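Local coordinates for protein cytochrome P450 RhF (Acinetobacter radioresistens, PDB 6RO8) that probably acts as a haem-dependent monooxygenase, this chain being the cytochrome P450 domain of a longer protein that also carries flavin-binding and 2Fe-2S regions, at residues Tyr105-Asn110 and Glu215-Phe220; Arg111-Glu116 and Glu123-Leu128; Leu353-Ala358 and Arg365-Glu370. All blocks are in the same frame, centred on the assembly; numbering follows the deposited sequence.

Interaction 1: Tyr105-Asn110 and Glu215-Phe220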
loop_
_atom_site.group_PDB
_atom_site.type_symbol
_atom_site.label_atom_id
_atom_site.label_comp_id
_atom_site.label_asym_id
_atom_site.label_seq_id
_atom_site.Cartn_x
_atom_site.Cartn_y
_atom_site.Cartn_z
ATOM N N TYR A 105 -22.546 -4.545 13.786
ATOM C CA TYR A 105 -21.263 -5.039 14.260
ATOM C C TYR A 105 -20.583 -4.083 15.237
ATOM O O TYR A 105 -19.437 -4.334 15.625
ATOM C CB TYR A 105 -20.341 -5.336 13.066
ATOM C CG TYR A 105 -20.854 -6.490 12.231
ATOM C CD1 TYR A 105 -20.657 -7.807 12.636
ATOM C CD2 TYR A 105 -21.567 -6.264 11.067
ATOM C CE1 TYR A 105 -21.146 -8.864 11.896
ATOM C CE2 TYR A 105 -22.053 -7.314 10.319
ATOM C CZ TYR A 105 -21.843 -8.613 10.738
ATOM O OH TYR A 105 -22.337 -9.662 9.992
ATOM N N LYS A 106 -21.272 -3.025 15.664
ATOM C CA LYS A 106 -20.692 -1.968 16.494
ATOM C C LYS A 106 -19.299 -1.592 15.998
ATOM O O LYS A 106 -18.326 -1.554 16.750
ATOM C CB LYS A 106 -20.663 -2.367 17.974
ATOM C CG LYS A 106 -22.038 -2.595 18.601
ATOM C CD LYS A 106 -22.836 -1.304 18.776
ATOM C CE LYS A 106 -24.319 -1.574 19.127
ATOM N NZ LYS A 106 -25.294 -0.805 18.282
ATOM N N TYR A 107 -19.216 -1.319 14.699
ATOM C CA TYR A 107 -17.939 -1.030 14.057
ATOM C C TYR A 107 -17.348 0.257 14.615
ATOM O O TYR A 107 -18.016 1.292 14.665
ATOM C CB TYR A 107 -18.154 -0.924 12.548
ATOM C CG TYR A 107 -16.956 -0.630 11.685
ATOM C CD1 TYR A 107 -16.025 -1.622 11.380
ATOM C CD2 TYR A 107 -16.798 0.621 11.100
ATOM C CE1 TYR A 107 -14.933 -1.361 10.538
ATOM C CE2 TYR A 107 -15.722 0.896 10.269
ATOM C CZ TYR A 107 -14.794 -0.094 9.986
ATOM O OH TYR A 107 -13.730 0.197 9.153
ATOM N N GLY A 108 -16.089 0.192 15.038
ATOM C CA GLY A 108 -15.532 1.311 15.768
ATOM C C GLY A 108 -14.147 1.708 15.320
ATOM O O GLY A 108 -13.320 2.136 16.132
ATOM N N MET A 109 -13.880 1.578 14.032
ATOM C CA MET A 109 -12.555 1.892 13.518
ATOM C C MET A 109 -12.274 3.376 13.671
ATOM O O MET A 109 -13.014 4.204 13.141
ATOM C CB MET A 109 -12.464 1.495 12.053
ATOM C CG MET A 109 -11.211 1.953 11.398
ATOM S SD MET A 109 -9.925 0.742 11.580
ATOM C CE MET A 109 -8.522 1.838 11.502
ATOM N N ASN A 110 -11.195 3.725 14.390
ATOM C CA ASN A 110 -10.806 5.104 14.571
ATOM C C ASN A 110 -9.329 5.219 14.225
ATOM O O ASN A 110 -8.937 4.808 13.137
ATOM C CB ASN A 110 -11.157 5.614 15.958
ATOM C CG ASN A 110 -11.154 7.130 16.040
ATOM O OD1 ASN A 110 -11.437 7.825 15.062
ATOM N ND2 ASN A 110 -10.824 7.652 17.213
ATOM N N GLU A 215 -21.205 -5.630 5.126
ATOM C CA GLU A 215 -21.155 -6.906 5.833
ATOM C C GLU A 215 -19.714 -7.389 5.997
ATOM O O GLU A 215 -19.270 -7.691 7.111
ATOM C CB GLU A 215 -21.993 -7.944 5.087
ATOM C CG GLU A 215 -23.434 -8.014 5.564
ATOM C CD GLU A 215 -23.543 -8.504 6.997
ATOM O OE1 GLU A 215 -22.558 -9.083 7.506
ATOM O OE2 GLU A 215 -24.609 -8.306 7.619
ATOM N N GLY A 216 -18.959 -7.438 4.893
ATOM C CA GLY A 216 -17.581 -7.897 4.968
ATOM C C GLY A 216 -16.741 -7.073 5.920
ATOM O O GLY A 216 -16.019 -7.612 6.763
ATOM N N VAL A 217 -16.826 -5.750 5.799
ATOM C CA VAL A 217 -16.103 -4.861 6.705
ATOM C C VAL A 217 -16.551 -5.091 8.146
ATOM O O VAL A 217 -15.724 -5.182 9.064
ATOM C CB VAL A 217 -16.303 -3.398 6.258
ATOM C CG1 VAL A 217 -15.897 -2.422 7.350
ATOM C CG2 VAL A 217 -15.523 -3.134 4.979
ATOM N N GLY A 218 -17.864 -5.201 8.369
ATOM C CA GLY A 218 -18.356 -5.418 9.718
ATOM C C GLY A 218 -17.828 -6.706 10.319
ATOM O O GLY A 218 -17.318 -6.724 11.445
ATOM N N GLN A 219 -17.939 -7.807 9.572
ATOM C CA GLN A 219 -17.419 -9.078 10.057
ATOM C C GLN A 219 -15.926 -8.992 10.331
ATOM O O GLN A 219 -15.450 -9.467 11.367
ATOM C CB GLN A 219 -17.718 -10.174 9.047
ATOM C CG GLN A 219 -19.195 -10.348 8.772
ATOM C CD GLN A 219 -19.439 -11.386 7.710
ATOM O OE1 GLN A 219 -18.509 -12.066 7.274
ATOM N NE2 GLN A 219 -20.685 -11.508 7.271
ATOM N N PHE A 220 -15.178 -8.386 9.410
ATOM C CA PHE A 220 -13.760 -8.108 9.626
ATOM C C PHE A 220 -13.519 -7.468 10.993
ATOM O O PHE A 220 -12.646 -7.900 11.749
ATOM C CB PHE A 220 -13.252 -7.202 8.497
ATOM C CG PHE A 220 -11.757 -7.183 8.339
ATOM C CD1 PHE A 220 -10.946 -8.011 9.106
ATOM C CD2 PHE A 220 -11.165 -6.319 7.423
ATOM C CE1 PHE A 220 -9.576 -7.979 8.952
ATOM C CE2 PHE A 220 -9.812 -6.290 7.263
ATOM C CZ PHE A 220 -9.013 -7.120 8.031
#

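Interaction 2: Arg111-Glu116 and Glu123-Leu128. With HEM (protoporphyrin IX containing Fe), chain B; HIS (histidine), chain C.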
loop_
_atom_site.group_PDB
_atom_site.type_symbol
_atom_site.label_atom_id
_atom_site.label_comp_id
_atom_site.label_asym_id
_atom_site.label_seq_id
_atom_site.Cartn_x
_atom_site.Cartn_y
_atom_site.Cartn_z
ATOM N N ARG A 111 -8.506 5.763 15.107
ATOM C CA ARG A 111 -7.106 5.999 14.798
ATOM C C ARG A 111 -6.236 4.775 15.062
ATOM O O ARG A 111 -6.385 4.089 16.078
ATOM C CB ARG A 111 -6.590 7.168 15.625
ATOM C CG ARG A 111 -7.523 8.325 15.626
ATOM C CD ARG A 111 -7.808 8.762 14.210
ATOM N NE ARG A 111 -7.080 9.984 13.914
ATOM C CZ ARG A 111 -7.499 11.189 14.267
ATOM N NH1 ARG A 111 -8.644 11.329 14.917
ATOM N NH2 ARG A 111 -6.771 12.252 13.967
ATOM N N THR A 112 -5.311 4.527 14.142
ATOM C CA THR A 112 -4.264 3.535 14.324
ATOM C C THR A 112 -2.938 4.262 14.441
ATOM O O THR A 112 -2.765 5.117 15.314
ATOM C CB THR A 112 -4.228 2.566 13.151
ATOM O OG1 THR A 112 -4.078 3.317 11.935
ATOM C CG2 THR A 112 -5.514 1.764 13.092
ATOM N N LEU A 113 -2.000 3.942 13.560
ATOM C CA LEU A 113 -0.779 4.721 13.428
ATOM C C LEU A 113 -0.804 5.616 12.203
ATOM O O LEU A 113 -0.489 6.807 12.303
ATOM C CB LEU A 113 0.441 3.797 13.360
ATOM C CG LEU A 113 0.958 3.252 14.690
ATOM C CD1 LEU A 113 2.205 2.419 14.467
ATOM C CD2 LEU A 113 1.243 4.388 15.651
ATOM N N VAL A 114 -1.201 5.073 11.048
ATOM C CA VAL A 114 -0.994 5.783 9.790
ATOM C C VAL A 114 -1.909 6.989 9.704
ATOM O O VAL A 114 -1.593 7.959 9.011
ATOM C CB VAL A 114 -1.176 4.826 8.587
ATOM C CG1 VAL A 114 -2.653 4.505 8.353
ATOM C CG2 VAL A 114 -0.480 5.381 7.319
ATOM N N ASN A 115 -3.036 6.963 10.410
ATOM C CA ASN A 115 -3.998 8.058 10.410
ATOM C C ASN A 115 -4.126 8.725 11.771
ATOM O O ASN A 115 -5.071 9.495 11.988
ATOM C CB ASN A 115 -5.374 7.577 9.927
ATOM C CG ASN A 115 -6.064 6.634 10.907
ATOM O OD1 ASN A 115 -5.432 6.022 11.775
ATOM N ND2 ASN A 115 -7.378 6.513 10.764
ATOM N N GLU A 116 -3.214 8.439 12.696
ATOM C CA GLU A 116 -3.202 9.164 13.955
ATOM C C GLU A 116 -2.473 10.482 13.768
ATOM O O GLU A 116 -1.561 10.610 12.956
ATOM C CB GLU A 116 -2.558 8.354 15.077
ATOM C CG GLU A 116 -2.635 9.041 16.449
ATOM C CD GLU A 116 -4.052 9.240 16.950
ATOM O OE1 GLU A 116 -4.553 8.371 17.689
ATOM O OE2 GLU A 116 -4.659 10.275 16.614
ATOM N N GLU A 123 3.570 10.026 17.504
ATOM C CA GLU A 123 4.962 9.635 17.740
ATOM C C GLU A 123 5.151 8.852 19.039
ATOM O O GLU A 123 5.918 7.892 19.066
ATOM C CB GLU A 123 5.878 10.856 17.754
ATOM C CG GLU A 123 6.325 11.354 16.388
ATOM C CD GLU A 123 6.971 10.293 15.511
ATOM O OE1 GLU A 123 7.319 9.210 16.005
ATOM O OE2 GLU A 123 7.143 10.552 14.308
ATOM N N ARG A 124 4.518 9.276 20.135
ATOM C CA ARG A 124 4.544 8.494 21.370
ATOM C C ARG A 124 4.162 7.047 21.105
ATOM O O ARG A 124 4.846 6.126 21.557
ATOM C CB ARG A 124 3.594 9.089 22.406
ATOM C CG ARG A 124 4.213 9.364 23.743
ATOM C CD ARG A 124 3.171 9.898 24.692
ATOM N NE ARG A 124 2.922 11.319 24.503
ATOM C CZ ARG A 124 1.781 11.930 24.821
ATOM N NH1 ARG A 124 0.777 11.241 25.352
ATOM N NH2 ARG A 124 1.648 13.236 24.633
ATOM N N ARG A 125 3.082 6.827 20.353
ATOM C CA ARG A 125 2.673 5.468 20.009
ATOM C C ARG A 125 3.690 4.801 19.087
ATOM O O ARG A 125 4.065 3.642 19.292
ATOM C CB ARG A 125 1.291 5.494 19.363
ATOM C CG ARG A 125 0.581 4.167 19.375
ATOM C CD ARG A 125 -0.808 4.329 18.802
ATOM N NE ARG A 125 -1.662 5.148 19.654
ATOM C CZ ARG A 125 -2.808 5.695 19.258
ATOM N NH1 ARG A 125 -3.232 5.510 18.015
ATOM N NH2 ARG A 125 -3.535 6.419 20.106
ATOM N N ARG A 126 4.150 5.518 18.058
ATOM C CA ARG A 126 5.186 4.971 17.194
ATOM C C ARG A 126 6.471 4.735 17.976
ATOM O O ARG A 126 6.978 3.607 18.032
ATOM C CB ARG A 126 5.444 5.902 16.005
ATOM C CG ARG A 126 6.560 5.390 15.102
ATOM C CD ARG A 126 6.654 6.133 13.780
ATOM N NE ARG A 126 7.695 5.539 12.936
ATOM C CZ ARG A 126 7.711 5.559 11.601
ATOM N NH1 ARG A 126 6.733 6.156 10.925
ATOM N NH2 ARG A 126 8.714 4.984 10.941
ATOM N N ALA A 127 7.007 5.798 18.603
ATOM C CA ALA A 127 8.303 5.711 19.277
ATOM C C ALA A 127 8.332 4.571 20.274
ATOM O O ALA A 127 9.389 3.980 20.514
ATOM C CB ALA A 127 8.655 7.027 19.981
ATOM N N LEU A 128 7.185 4.215 20.836
ATOM C CA LEU A 128 7.149 3.161 21.833
ATOM C C LEU A 128 6.691 1.825 21.250
ATOM O O LEU A 128 6.164 0.982 21.983
ATOM C CB LEU A 128 6.276 3.581 23.022
ATOM C CG LEU A 128 6.880 4.409 24.199
ATOM C CD1 LEU A 128 8.044 3.710 24.980
ATOM C CD2 LEU A 128 7.272 5.843 23.775
HETATM C CHA HEM B . 2.827 3.666 6.602
HETATM C CHB HEM B . 3.289 2.079 2.024
HETATM C CHC HEM B . 4.259 -2.438 3.584
HETATM C CHD HEM B . 3.321 -0.907 8.099
HETATM C C1A HEM B . 2.846 3.643 5.224
HETATM C C2A HEM B . 2.570 4.749 4.325
HETATM C C3A HEM B . 2.696 4.314 3.076
HETATM C C4A HEM B . 3.052 2.905 3.112
HETATM C CMA HEM B . 2.489 5.181 1.816
HETATM C CAA HEM B . 2.207 6.194 4.735
HETATM C CBA HEM B . 3.482 7.010 4.656
HETATM C CGA HEM B . 3.264 8.425 5.120
HETATM O O1A HEM B . 2.112 8.780 5.471
HETATM O O2A HEM B . 4.257 9.189 5.136
HETATM C C1B HEM B . 3.676 0.760 2.050
HETATM C C2B HEM B . 4.127 -0.009 0.906
HETATM C C3B HEM B . 4.383 -1.269 1.333
HETATM C C4B HEM B . 4.109 -1.329 2.763
HETATM C CMB HEM B . 4.257 0.582 -0.524
HETATM C CAB HEM B . 4.911 -2.494 0.550
HETATM C CBB HEM B . 5.404 -2.465 -0.688
HETATM C C1C HEM B . 4.089 -2.428 4.951
HETATM C C2C HEM B . 4.223 -3.545 5.870
HETATM C C3C HEM B . 3.961 -3.086 7.116
HETATM C C4C HEM B . 3.658 -1.687 7.021
HETATM C CMC HEM B . 4.610 -4.975 5.436
HETATM C CAC HEM B . 3.945 -3.797 8.498
HETATM C CBC HEM B . 4.184 -5.102 8.642
HETATM C C1D HEM B . 3.080 0.444 8.098
HETATM C C2D HEM B . 2.754 1.244 9.255
HETATM C C3D HEM B . 2.628 2.503 8.854
HETATM C C4D HEM B . 2.867 2.556 7.416
HETATM C CMD HEM B . 2.577 0.742 10.705
HETATM C CAD HEM B . 2.256 3.679 9.787
HETATM C CBD HEM B . 3.480 4.313 10.431
HETATM C CGD HEM B . 3.115 5.693 10.930
HETATM O O1D HEM B . 1.940 6.087 10.775
HETATM O O2D HEM B . 3.989 6.413 11.475
HETATM N NA HEM B . 3.120 2.537 4.446
HETATM N NB HEM B . 3.677 -0.075 3.158
HETATM N NC HEM B . 3.740 -1.316 5.698
HETATM N ND HEM B . 3.144 1.279 6.993
HETATM FE FE HEM B . 3.433 0.573 5.083
HETATM N N HIS C . -2.872 0.161 3.990
HETATM C CA HIS C . -1.650 0.734 3.439
HETATM C C HIS C . -0.586 -0.338 3.220
HETATM O O HIS C . 0.555 -0.008 2.869
HETATM C CB HIS C . -1.110 1.830 4.358
HETATM C CG HIS C . -1.211 1.502 5.814
HETATM N ND1 HIS C . -0.135 1.587 6.674
HETATM C CD2 HIS C . -2.259 1.085 6.564
HETATM C CE1 HIS C . -0.518 1.239 7.890
HETATM N NE2 HIS C . -1.802 0.930 7.850
HETATM O OXT HIS C . -0.848 -1.530 3.389
HETATM O O HOH W 1 1.152 0.270 5.015
#

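Interaction 3: Leu353-Ala358 and Arg365-Glu370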
loop_
_atom_site.group_PDB
_atom_site.type_symbol
_atom_site.label_atom_id
_atom_site.label_comp_id
_atom_site.label_asym_id
_atom_site.label_seq_id
_atom_site.Cartn_x
_atom_site.Cartn_y
_atom_site.Cartn_z
ATOM N N LEU A 353 11.179 16.612 -13.034
ATOM C CA LEU A 353 11.978 17.577 -12.294
ATOM C C LEU A 353 12.884 16.916 -11.266
ATOM O O LEU A 353 13.806 17.569 -10.770
ATOM C CB LEU A 353 11.067 18.591 -11.597
ATOM C CG LEU A 353 10.182 19.387 -12.553
ATOM C CD1 LEU A 353 9.063 20.123 -11.825
ATOM C CD2 LEU A 353 11.038 20.352 -13.331
ATOM N N HIS A 354 12.654 15.647 -10.927
ATOM C CA HIS A 354 13.470 15.035 -9.883
ATOM C C HIS A 354 14.151 13.738 -10.310
ATOM O O HIS A 354 15.186 13.362 -9.751
ATOM C CB HIS A 354 12.624 14.772 -8.642
ATOM C CG HIS A 354 13.430 14.362 -7.458
ATOM N ND1 HIS A 354 13.993 15.272 -6.591
ATOM C CD2 HIS A 354 13.781 13.137 -7.003
ATOM C CE1 HIS A 354 14.645 14.622 -5.643
ATOM N NE2 HIS A 354 14.533 13.326 -5.871
ATOM N N PHE A 355 13.563 13.040 -11.274
ATOM C CA PHE A 355 14.086 11.783 -11.792
ATOM C C PHE A 355 14.289 11.964 -13.287
ATOM O O PHE A 355 13.318 12.183 -14.027
ATOM C CB PHE A 355 13.129 10.627 -11.506
ATOM C CG PHE A 355 12.890 10.402 -10.058
ATOM C CD1 PHE A 355 13.814 9.706 -9.297
ATOM C CD2 PHE A 355 11.743 10.889 -9.443
ATOM C CE1 PHE A 355 13.612 9.488 -7.945
ATOM C CE2 PHE A 355 11.518 10.670 -8.079
ATOM C CZ PHE A 355 12.464 9.967 -7.326
ATOM N N GLU A 356 15.543 11.901 -13.729
ATOM C CA GLU A 356 15.812 12.032 -15.150
ATOM C C GLU A 356 15.292 10.800 -15.876
ATOM O O GLU A 356 15.420 9.677 -15.391
ATOM C CB GLU A 356 17.303 12.207 -15.402
ATOM C CG GLU A 356 17.616 12.590 -16.840
ATOM C CD GLU A 356 19.085 12.913 -17.073
ATOM O OE1 GLU A 356 19.404 13.450 -18.159
ATOM O OE2 GLU A 356 19.919 12.637 -16.181
ATOM N N ASN A 357 14.702 11.016 -17.043
ATOM C CA ASN A 357 14.006 9.965 -17.773
ATOM C C ASN A 357 13.148 9.151 -16.819
ATOM O O ASN A 357 13.344 7.947 -16.626
ATOM C CB ASN A 357 14.990 9.091 -18.533
ATOM C CG ASN A 357 15.535 9.791 -19.752
ATOM O OD1 ASN A 357 16.658 10.291 -19.746
ATOM N ND2 ASN A 357 14.719 9.872 -20.798
ATOM N N ALA A 358 12.193 9.867 -16.209
ATOM C CA ALA A 358 11.438 9.338 -15.080
ATOM C C ALA A 358 10.582 8.152 -15.472
ATOM O O ALA A 358 10.338 7.270 -14.644
ATOM C CB ALA A 358 10.557 10.431 -14.479
ATOM N N ARG A 365 19.237 3.711 -11.320
ATOM C CA ARG A 365 19.034 5.093 -10.941
ATOM C C ARG A 365 19.620 5.293 -9.548
ATOM O O ARG A 365 19.301 4.548 -8.606
ATOM C CB ARG A 365 17.548 5.398 -10.975
ATOM C CG ARG A 365 17.181 6.846 -10.846
ATOM C CD ARG A 365 15.696 6.909 -10.989
ATOM N NE ARG A 365 15.237 6.291 -12.231
ATOM C CZ ARG A 365 15.052 6.983 -13.349
ATOM N NH1 ARG A 365 15.320 8.288 -13.362
ATOM N NH2 ARG A 365 14.605 6.386 -14.447
ATOM N N ASP A 366 20.526 6.260 -9.421
ATOM C CA ASP A 366 21.229 6.389 -8.154
ATOM C C ASP A 366 20.332 6.954 -7.074
ATOM O O ASP A 366 20.558 6.685 -5.892
ATOM C CB ASP A 366 22.489 7.244 -8.318
ATOM C CG ASP A 366 22.219 8.543 -9.060
ATOM O OD1 ASP A 366 21.191 9.194 -8.754
ATOM O OD2 ASP A 366 23.022 8.904 -9.955
ATOM N N ASN A 367 19.297 7.699 -7.445
ATOM C CA ASN A 367 18.392 8.265 -6.456
ATOM C C ASN A 367 17.024 7.581 -6.458
ATOM O O ASN A 367 16.031 8.158 -6.006
ATOM C CB ASN A 367 18.278 9.775 -6.659
ATOM C CG ASN A 367 17.502 10.151 -7.902
ATOM O OD1 ASN A 367 17.421 9.391 -8.882
ATOM N ND2 ASN A 367 16.904 11.339 -7.863
ATOM N N ALA A 368 16.968 6.328 -6.920
ATOM C CA ALA A 368 15.718 5.573 -6.883
ATOM C C ALA A 368 15.108 5.540 -5.488
ATOM O O ALA A 368 13.881 5.593 -5.353
ATOM C CB ALA A 368 15.936 4.144 -7.373
ATOM N N ILE A 369 15.946 5.475 -4.448
ATOM C CA ILE A 369 15.478 5.398 -3.068
ATOM C C ILE A 369 14.797 6.683 -2.616
ATOM O O ILE A 369 14.025 6.660 -1.648
ATOM C CB ILE A 369 16.657 5.066 -2.139
ATOM C CG1 ILE A 369 16.170 4.738 -0.731
ATOM C CG2 ILE A 369 17.584 6.258 -2.045
ATOM C CD1 ILE A 369 16.853 3.536 -0.142
ATOM N N GLU A 370 15.027 7.807 -3.302
ATOM C CA GLU A 370 14.321 9.033 -2.942
ATOM C C GLU A 370 12.831 9.000 -3.302
ATOM O O GLU A 370 12.137 9.996 -3.052
ATOM C CB GLU A 370 14.994 10.226 -3.612
ATOM C CG GLU A 370 16.327 10.603 -2.981
ATOM C CD GLU A 370 17.029 11.726 -3.712
ATOM O OE1 GLU A 370 16.680 12.006 -4.881
ATOM O OE2 GLU A 370 17.933 12.339 -3.114
#

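Interaction 1: Tyr105-Asn110 and Glu215-Phe220
Tyr105 turns its CG anti to its own carbonyl carbon (chi1 -67°), which lays the ring along helix 207-233 over Gly218 and carries the hydroxyl out to Glu215. Tyr107 takes the other course, CG anti to the backbone N (chi1 -180°), and its ring reaches Val217. The two tyrosines flank Lys106, the C-prime residue of the Schellman motif that ends helix 96-104.

Gly218 has no side chain, and the Tyr105 ring rests directly on the helix backbone: CD2 is 3.6 Å from Gly218 CA, and Gln219 N lies 3.9 Å above the ring plane, over its centre. That N-H is already spent inside the helix on Glu215 O, at 2.8 Å. At the ring's edge, Tyr105 OH donates to the syn lone pair of Glu215 OE1 at 2.6 Å, with ring and carboxylate planes 84° apart. Gln219 runs alongside the ring in the same direction, its CG 3.4 Å from Tyr105 OH, and its NE2 donates to Glu215 OE1 on the anti side at 3.1 Å, tilted out of the carboxylate plane. The second tyrosine makes an apolar contact, Tyr107 CE1 to Val217 CG1 at 3.5 Å; its ring also meets Trp221 edge-to-face and touches Met265 of helix 257-270.

In P450 terms this joins the B-C loop to the G helix, part of the distal cover of the haem pocket, with the side chain of Tyr107 about 12 Å from the bound histidine. Two donors on one oxygen would probably stabilise the charged carboxylate of Glu215, and the bond from Tyr105 OH holds that hydroxyl at the helix surface.

Interaction 2: Arg111-Glu116 and Glu123-Leu128
Glu116 and Arg125 form a salt bridge between the B-C loop and the C helix of the cytochrome P450 fold, and with Arg111 they make a salt-bridge network. Glu116 OE1 stands 3.2 Å from Arg125 NH1, and the carboxylate and guanidinium planes are 71° apart; the hydrogen bonds that NH1 and NH2 donate to OE1 are both bent and weak. Arg111 NE is 3.6 Å from Glu116 OE2, but that oxygen lies well above the guanidinium plane, so no N-H points at it and the pairing is a long one of charge alone.

Among the hydrogen bonds to backbone and amide oxygens, Arg125 NH1 also reaches Thr112 O at 2.8 Å, weakly, while its NE is held by Val254 O. The loop braces itself through Thr112 N to Asn115 OD1, 2.8 Å, nearly straight at 178° and in the carbonyl plane.

Across the two segments Leu113 supplies apolar packing: its CD2 lies 3.8 Å from Arg125 CD, against the aliphatic part of that chain.

Contacts with the ligands form a further group. Val114 CG1 is 3.7 Å from NE2 of the bound histidine. Arg126, extended from CG to NE, passes to the haem edge, where NH1 is shared with Gln380 O and donates to propionate O2D at 2.8 Å, an N-H...O angle of 136°.

Interaction 3: Leu353-Ala358 and Arg365-Glu370
Arg365 crosses to the backbone of Glu356 and Asn357 in the meander of the P450 fold, after helix 345-349 and before the cysteine-ligand loop. It is the second arginine of the family's Glu-Arg-Arg triad, with Glu309 and Arg312 of the ExxR motif. Its NH2 donates to Asn357 O at 3.0 Å, from above the carbonyl plane; NH1 is directed at Glu356 O, though the modelled separation is too short to be relied on.

A second group of polar contacts surrounds Glu370. His354 NE2 donates to Glu370 OE1 at 2.7 Å, coming from above the carboxylate plane, and Asn367 ND2 reaches the same oxygen at 3.1 Å from the opposite face. Asn367 ND2 also donates to His354 O at 3.3 Å, bridging the two. Between the groups lies Phe355: Asn367 O meets its ring edge in plane, 3.4 Å from CE1, while the Arg365 guanidinium is turned 77° to the ring.

Further out, the type I turn from Arg365 to Ala368 carries the donors Arg365 and Asn367, and Asn367 CG sits between its backbone N and carbonyl carbon (chi1 71°), which aims the amide at His354. Glu309 holds Arg365 NE in a salt bridge, Arg312 makes a cation-pi contact with Phe355, and Tyr69 stacks on His354. The hydroxyl OH of Tyr69 is hydrogen-bonded to Glu370 O.

Interactions 1 and 2 are neighbours on the distal and propionate side of the haem: their first segments run consecutively through the loop between helices 96-104 and 121-127, and interaction 2 is nested inside the chain loop closed by interaction 1. Their centres are 21 Å apart, yet they touch where Asn110 O meets Asn115 ND2 at 3.3 Å. Interaction 3 comes later in the sequence, between helices 345-349 and 384-401; its centre is about 30 Å from that of interaction 2 and 41 Å from that of interaction 1, on the opposite side of the chain's centre from interaction 1. The three thus brace separate parts of one haem domain: the distal cover, the propionate side and the meander.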